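YncA (Salmonella typhimurium, PDB 3DR6) is a putative acetyltransferase of the GNAT family, probably transferring an acetyl group from acetyl-CoA to an acceptor not yet identified. Local coordinates at residues I6-K11 / L104-D109; L57-E60 / V65-Y68. All blocks are in the same frame, centred on the assembly; numbering follows the deposited sequence.

Interaction 1 of 2, residues I6-K11 / L104-D109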
ATOM      1  N   ILE C   6     -22.288  18.414  -6.289  1.00 21.91           N
ATOM      2  CA  ILE C   6     -20.953  18.022  -5.837  1.00 21.42           C
ATOM      3  C   ILE C   6     -20.035  19.184  -6.160  1.00 21.22           C
ATOM      4  O   ILE C   6     -20.116  19.765  -7.241  1.00 21.07           O
ATOM      5  CB  ILE C   6     -20.447  16.722  -6.525  1.00 21.43           C
ATOM      6  CG1 ILE C   6     -21.248  15.510  -6.036  1.00 22.31           C
ATOM      7  CG2 ILE C   6     -18.948  16.513  -6.233  1.00 20.68           C
ATOM      8  CD1 ILE C   6     -21.093  14.270  -6.904  1.00 22.72           C
ATOM      9  N   ARG C   7     -19.200  19.559  -5.205  1.00 20.65           N
ATOM     10  CA  ARG C   7     -18.291  20.675  -5.405  1.00 20.99           C
ATOM     11  C   ARG C   7     -16.984  20.359  -4.710  1.00 21.15           C
ATOM     12  O   ARG C   7     -16.904  19.400  -3.940  1.00 20.68           O
ATOM     13  CB  ARG C   7     -18.897  21.962  -4.824  1.00 21.10           C
ATOM     14  CG  ARG C   7     -19.233  21.857  -3.344  1.00 20.88           C
ATOM     15  CD  ARG C   7     -19.535  23.229  -2.804  1.00 21.91           C
ATOM     16  NE  ARG C   7     -20.076  23.186  -1.453  1.00 21.37           N
ATOM     17  CZ  ARG C   7     -19.341  23.061  -0.353  1.00 20.47           C
ATOM     18  NH1 ARG C   7     -18.025  22.945  -0.429  1.00 19.52           N
ATOM     19  NH2 ARG C   7     -19.935  23.028   0.835  1.00 21.53           N
ATOM     20  N   PHE C   8     -15.953  21.150  -4.988  1.00 20.78           N
ATOM     21  CA  PHE C   8     -14.735  21.097  -4.193  1.00 21.31           C
ATOM     22  C   PHE C   8     -15.008  21.532  -2.761  1.00 21.17           C
ATOM     23  O   PHE C   8     -15.777  22.471  -2.522  1.00 20.48           O
ATOM     24  CB  PHE C   8     -13.641  21.975  -4.814  1.00 21.97           C
ATOM     25  CG  PHE C   8     -13.079  21.407  -6.076  1.00 23.29           C
ATOM     26  CD1 PHE C   8     -12.250  20.288  -6.036  1.00 24.82           C
ATOM     27  CD2 PHE C   8     -13.392  21.968  -7.307  1.00 24.65           C
ATOM     28  CE1 PHE C   8     -11.731  19.746  -7.193  1.00 25.16           C
ATOM     29  CE2 PHE C   8     -12.876  21.421  -8.480  1.00 25.10           C
ATOM     30  CZ  PHE C   8     -12.051  20.309  -8.421  1.00 23.73           C
ATOM     31  N   ALA C   9     -14.381  20.832  -1.816  1.00 20.85           N
ATOM     32  CA  ALA C   9     -14.512  21.171  -0.403  1.00 21.62           C
ATOM     33  C   ALA C   9     -13.743  22.452  -0.070  1.00 22.39           C
ATOM     34  O   ALA C   9     -12.777  22.816  -0.781  1.00 21.22           O
ATOM     35  CB  ALA C   9     -14.036  19.997   0.480  1.00 20.93           C
ATOM     36  N   ASP C  10     -14.215  23.138   0.979  1.00 23.30           N
ATOM     37  CA  ASP C  10     -13.560  24.304   1.596  1.00 25.06           C
ATOM     38  C   ASP C  10     -13.105  23.932   2.993  1.00 25.24           C
ATOM     39  O   ASP C  10     -13.568  22.927   3.556  1.00 24.75           O
ATOM     40  CB  ASP C  10     -14.557  25.458   1.812  1.00 25.76           C
ATOM     41  CG  ASP C  10     -15.193  25.942   0.550  1.00 29.29           C
ATOM     42  OD1 ASP C  10     -14.671  25.641  -0.557  1.00 34.31           O
ATOM     43  OD2 ASP C  10     -16.218  26.653   0.669  1.00 31.87           O
ATOM     44  N   LYS C  11     -12.252  24.776   3.583  1.00 25.39           N
ATOM     45  CA  LYS C  11     -11.946  24.693   5.019  1.00 26.11           C
ATOM     46  C   LYS C  11     -13.201  24.585   5.886  1.00 25.69           C
ATOM     47  O   LYS C  11     -13.209  23.853   6.882  1.00 25.96           O
ATOM     48  CB  LYS C  11     -11.146  25.912   5.479  1.00 26.47           C
ATOM     49  CG  LYS C  11      -9.643  25.833   5.272  1.00 29.67           C
ATOM     50  CD  LYS C  11      -8.970  27.036   5.945  1.00 33.70           C
ATOM     51  CE  LYS C  11      -9.135  26.969   7.475  1.00 36.51           C
ATOM     52  NZ  LYS C  11      -8.995  28.289   8.163  1.00 38.73           N
ATOM     53  N   LEU C 104     -17.732   9.280  -6.781  1.00 16.86           N
ATOM     54  CA  LEU C 104     -16.636   8.520  -7.381  1.00 17.53           C
ATOM     55  C   LEU C 104     -16.430   8.904  -8.856  1.00 17.18           C
ATOM     56  O   LEU C 104     -15.293   9.046  -9.301  1.00 17.18           O
ATOM     57  CB  LEU C 104     -16.819   7.006  -7.186  1.00 17.46           C
ATOM     58  CG  LEU C 104     -15.671   6.141  -7.726  1.00 18.87           C
ATOM     59  CD1 LEU C 104     -14.288   6.592  -7.215  1.00 20.07           C
ATOM     60  CD2 LEU C 104     -15.924   4.657  -7.380  1.00 18.02           C
ATOM     61  N   SER C 105     -17.533   9.097  -9.582  0.50 17.73           N
ATOM     62  CA  SER C 105     -17.461   9.504 -10.993  0.50 17.79           C
ATOM     63  C   SER C 105     -16.727  10.838 -11.129  0.50 18.52           C
ATOM     64  O   SER C 105     -15.792  10.966 -11.919  0.50 18.09           O
ATOM     65  CB  SER C 105     -18.856   9.582 -11.627  0.50 18.19           C
ATOM     66  OG  SER C 105     -18.766   9.702 -13.037  0.50 15.44           O
ATOM     67  N   ARG C 106     -17.132  11.818 -10.325  1.00 18.85           N
ATOM     68  CA  ARG C 106     -16.473  13.129 -10.321  1.00 19.40           C
ATOM     69  C   ARG C 106     -14.975  13.005  -9.960  1.00 19.06           C
ATOM     70  O   ARG C 106     -14.108  13.623 -10.610  1.00 18.51           O
ATOM     71  CB  ARG C 106     -17.187  14.093  -9.381  1.00 19.81           C
ATOM     72  CG  ARG C 106     -16.499  15.463  -9.222  1.00 23.53           C
ATOM     73  CD  ARG C 106     -16.388  16.261 -10.545  1.00 26.99           C
ATOM     74  NE  ARG C 106     -15.552  17.453 -10.354  1.00 29.33           N
ATOM     75  CZ  ARG C 106     -15.978  18.599  -9.807  1.00 30.68           C
ATOM     76  NH1 ARG C 106     -17.238  18.743  -9.393  1.00 30.31           N
ATOM     77  NH2 ARG C 106     -15.137  19.616  -9.667  1.00 31.03           N
ATOM     78  N   LEU C 107     -14.678  12.178  -8.954  1.00 18.49           N
ATOM     79  CA  LEU C 107     -13.299  11.919  -8.521  1.00 18.40           C
ATOM     80  C   LEU C 107     -12.404  11.420  -9.662  1.00 18.11           C
ATOM     81  O   LEU C 107     -11.266  11.872  -9.831  1.00 17.75           O
ATOM     82  CB  LEU C 107     -13.298  10.900  -7.373  1.00 18.44           C
ATOM     83  CG  LEU C 107     -12.075  10.904  -6.475  1.00 20.44           C
ATOM     84  CD1 LEU C 107     -11.956  12.269  -5.723  1.00 20.06           C
ATOM     85  CD2 LEU C 107     -12.127   9.703  -5.522  1.00 18.31           C
ATOM     86  N   ILE C 108     -12.945  10.500 -10.448  1.00 18.47           N
ATOM     87  CA  ILE C 108     -12.232   9.915 -11.588  1.00 18.89           C
ATOM     88  C   ILE C 108     -11.827  10.996 -12.596  1.00 18.33           C
ATOM     89  O   ILE C 108     -10.723  10.972 -13.122  1.00 16.86           O
ATOM     90  CB  ILE C 108     -13.093   8.841 -12.281  1.00 18.70           C
ATOM     91  CG1 ILE C 108     -13.174   7.583 -11.419  1.00 20.06           C
ATOM     92  CG2 ILE C 108     -12.553   8.500 -13.675  1.00 20.14           C
ATOM     93  CD1 ILE C 108     -14.391   6.690 -11.727  1.00 21.67           C
ATOM     94  N   ASP C 109     -12.730  11.944 -12.833  1.00 18.66           N
ATOM     95  CA  ASP C 109     -12.475  13.075 -13.709  1.00 19.61           C
ATOM     96  C   ASP C 109     -11.306  13.891 -13.193  1.00 19.23           C
ATOM     97  O   ASP C 109     -10.441  14.295 -13.971  1.00 18.97           O
ATOM     98  CB  ASP C 109     -13.704  13.986 -13.759  1.00 20.55           C
ATOM     99  CG  ASP C 109     -14.870  13.362 -14.491  1.00 23.84           C
ATOM    100  OD1 ASP C 109     -14.658  12.458 -15.317  1.00 27.32           O
ATOM    101  OD2 ASP C 109     -16.014  13.801 -14.232  1.00 29.70           O
TER
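Arg-106 meets Ile-6 and Phe-8 because its CG lies anti to the backbone N (chi1 175°) and its chain then bends at chi2, which carries the guanidinium from the helix to the ring of Phe-8. On the strand, CG2 of Ile-6 is anti to its own backbone N and reaches CG of Arg-106. The contact belongs to the GNAT fold: strand 5-8, outermost within this chain, is joined to helix 99-113, which packs against one face of the central mixed sheet. Two kinds of touch occur. The aliphatic part of Arg-106 slides past Ile-6 in the opposite direction, with its CG 4.0 Å from Ile-6 CG2. Beyond the bend, the charged end makes an off-centre cation-pi contact, with Arg-106 CZ 4.8 Å from the centroid of the Phe-8 ring and 28° off the ring normal. The guanidinium stands almost upright to the ring, the two planes being 86° apart, and leads with one nitrogen: Arg-106 NH2 is 3.1 Å from Phe-8 CE2 and 3.4 Å from Phe-8 CZ. No hydrogen bond crosses between the segments. The main polar partner of Arg-106 is Glu-110, one helical turn on, which forms a salt bridge with NE and also touches Phe-8; it probably helps to fix the rotation of the guanidinium. Leu-57 of the adjacent strand packs against both Arg-106 and Phe-8. Between Ile-6 and Phe-8, Arg-7 points away from the helix and forms salt bridges with Glu-60 and Asp-13. Its NH1 also donates to the Phe-8 carbonyl oxygen, Arg-7 NH1 to Phe-8 O being 3.1 Å.

Interaction 2 of 2, residues L57-E60 / V65-Y68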
ATOM      1  N   LEU C  57     -13.638  16.490  -2.538  1.00 18.44           N
ATOM      2  CA  LEU C  57     -14.987  16.831  -3.019  1.00 18.17           C
ATOM      3  C   LEU C  57     -16.000  16.636  -1.902  1.00 17.96           C
ATOM      4  O   LEU C  57     -15.821  15.769  -1.037  1.00 17.79           O
ATOM      5  CB  LEU C  57     -15.391  15.926  -4.183  1.00 18.35           C
ATOM      6  CG  LEU C  57     -14.457  15.892  -5.403  1.00 19.39           C
ATOM      7  CD1 LEU C  57     -14.852  14.752  -6.332  1.00 21.53           C
ATOM      8  CD2 LEU C  57     -14.434  17.234  -6.128  1.00 21.40           C
ATOM      9  N   VAL C  58     -17.070  17.428  -1.922  1.00 17.61           N
ATOM     10  CA  VAL C  58     -18.212  17.129  -1.060  1.00 17.21           C
ATOM     11  C   VAL C  58     -19.474  17.040  -1.895  1.00 17.39           C
ATOM     12  O   VAL C  58     -19.609  17.766  -2.896  1.00 17.27           O
ATOM     13  CB  VAL C  58     -18.418  18.171   0.085  1.00 17.40           C
ATOM     14  CG1 VAL C  58     -17.275  18.102   1.094  1.00 16.90           C
ATOM     15  CG2 VAL C  58     -18.573  19.571  -0.481  1.00 16.22           C
ATOM     16  N   SER C  59     -20.395  16.160  -1.482  1.00 16.76           N
ATOM     17  CA  SER C  59     -21.785  16.242  -1.926  1.00 17.37           C
ATOM     18  C   SER C  59     -22.595  17.115  -0.948  1.00 17.87           C
ATOM     19  O   SER C  59     -22.360  17.115   0.266  1.00 16.67           O
ATOM     20  CB  SER C  59     -22.439  14.861  -2.103  1.00 17.85           C
ATOM     21  OG  SER C  59     -22.210  14.002  -1.001  1.00 18.25           O
ATOM     22  N   GLU C  60     -23.540  17.870  -1.493  1.00 18.75           N
ATOM     23  CA  GLU C  60     -24.310  18.808  -0.698  1.00 21.18           C
ATOM     24  C   GLU C  60     -25.778  18.714  -1.135  1.00 21.49           C
ATOM     25  O   GLU C  60     -26.072  18.492  -2.316  1.00 21.71           O
ATOM     26  CB  GLU C  60     -23.751  20.211  -0.923  1.00 21.40           C
ATOM     27  CG  GLU C  60     -24.158  21.297   0.064  1.00 24.66           C
ATOM     28  CD  GLU C  60     -23.560  22.650  -0.319  1.00 24.75           C
ATOM     29  OE1 GLU C  60     -22.721  22.706  -1.243  1.00 30.94           O
ATOM     30  OE2 GLU C  60     -23.939  23.673   0.282  1.00 32.48           O
ATOM     31  N   VAL C  65     -23.695  18.916   4.009  1.00 17.55           N
ATOM     32  CA  VAL C  65     -22.706  17.998   3.417  1.00 17.32           C
ATOM     33  C   VAL C  65     -23.174  16.558   3.678  1.00 16.62           C
ATOM     34  O   VAL C  65     -23.287  16.135   4.818  1.00 17.10           O
ATOM     35  CB  VAL C  65     -21.269  18.249   3.976  1.00 17.10           C
ATOM     36  CG1 VAL C  65     -20.278  17.161   3.495  1.00 17.49           C
ATOM     37  CG2 VAL C  65     -20.766  19.642   3.543  1.00 17.87           C
ATOM     38  N   THR C  66     -23.463  15.828   2.611  1.00 16.04           N
ATOM     39  CA  THR C  66     -24.026  14.468   2.684  1.00 15.71           C
ATOM     40  C   THR C  66     -22.988  13.366   2.428  1.00 15.83           C
ATOM     41  O   THR C  66     -23.267  12.157   2.591  1.00 16.09           O
ATOM     42  CB  THR C  66     -25.168  14.312   1.663  1.00 15.36           C
ATOM     43  OG1 THR C  66     -24.677  14.699   0.379  1.00 14.95           O
ATOM     44  CG2 THR C  66     -26.373  15.194   2.028  1.00 15.29           C
ATOM     45  N   GLY C  67     -21.792  13.775   2.001  1.00 15.03           N
ATOM     46  CA  GLY C  67     -20.723  12.833   1.677  1.00 14.91           C
ATOM     47  C   GLY C  67     -19.471  13.563   1.251  1.00 15.29           C
ATOM     48  O   GLY C  67     -19.501  14.762   0.971  1.00 15.10           O
ATOM     49  N   TYR C  68     -18.359  12.840   1.193  1.00 15.66           N
ATOM     50  CA  TYR C  68     -17.141  13.420   0.672  1.00 16.64           C
ATOM     51  C   TYR C  68     -16.274  12.361  -0.005  1.00 16.48           C
ATOM     52  O   TYR C  68     -16.447  11.144   0.220  1.00 16.55           O
ATOM     53  CB  TYR C  68     -16.361  14.175   1.765  1.00 17.44           C
ATOM     54  CG  TYR C  68     -15.514  13.320   2.703  1.00 18.52           C
ATOM     55  CD1 TYR C  68     -16.060  12.775   3.875  1.00 18.40           C
ATOM     56  CD2 TYR C  68     -14.157  13.087   2.436  1.00 20.68           C
ATOM     57  CE1 TYR C  68     -15.291  12.017   4.738  1.00 20.33           C
ATOM     58  CE2 TYR C  68     -13.375  12.320   3.303  1.00 20.84           C
ATOM     59  CZ  TYR C  68     -13.947  11.791   4.445  1.00 20.90           C
ATOM     60  OH  TYR C  68     -13.171  11.038   5.311  1.00 23.69           O
TER
HETATM   61  O   HOH W   1     -26.194  15.338  -1.798  1.00 29.84           O
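Strands 57-60 and 65-68 run antiparallel, their directions 149° apart, as the two arms of the hairpin 56-61/64-73 in the GNAT sheet. A beta bulge interrupts the pairing: Val-58 faces Tyr-68 and Glu-60 faces Val-65, both as non-hydrogen-bonded pairs, so one extra residue is fitted in opposite Ser-59. Thr-66, whose backbone departs from the extended form, supplies the kink. Ser-59 bonds to both sides of it, from Ser-59 N to Gly-67 O (3.0 Å) and from Thr-66 N to Ser-59 O (2.9 Å). On the face of Val-58 and Val-65, the two valines cross at about a right angle, CG1 of Val-58 lying 4.0 Å from CG1 of Val-65. Val-58 CG1 also nears Tyr-68 CB, while the tyrosine ring leads away to pack on helix 14-27. Ser-59 points to the other face, where it touches Leu-103 of helix 99-113. OG of Ser-59 (chi1 47°) and OG1 of Thr-66 (chi1 53°) each sit between their own backbone N and carbonyl carbon, which brings the two hydroxyls together; they share a hydrogen bond, Ser-59 OG to Thr-66 OG1 2.9 Å. A water carries this polar chain onward, 2.7 Å from Thr-66 OG1 and in a weak bond with Glu-60 O at 3.2 Å.

How the interactions relate
The two contacts lie on the same side of the chain's centre, about 8 Å apart between their centres. Along the chain, strand 5-8 comes first, the hairpin holding both halves of interaction 2 follows, and helix 99-113 closes interaction 1 last. They share one sheet, in which strand 5-8 lies next to strand 56-61, and Arg-7 O probably accepts a hydrogen bond from Val-58 N. Across that seam, Arg-7 NE and Glu-60 OE1 form a salt bridge of 2.7 Å. Helix 99-113 rests on strand 56-61, with Arg-106 CG 3.4 Å from Leu-57 CD1. It touches side chains of strands 5-8, 56-61 and 64-73, so both interactions lie on the part of the sheet that it covers.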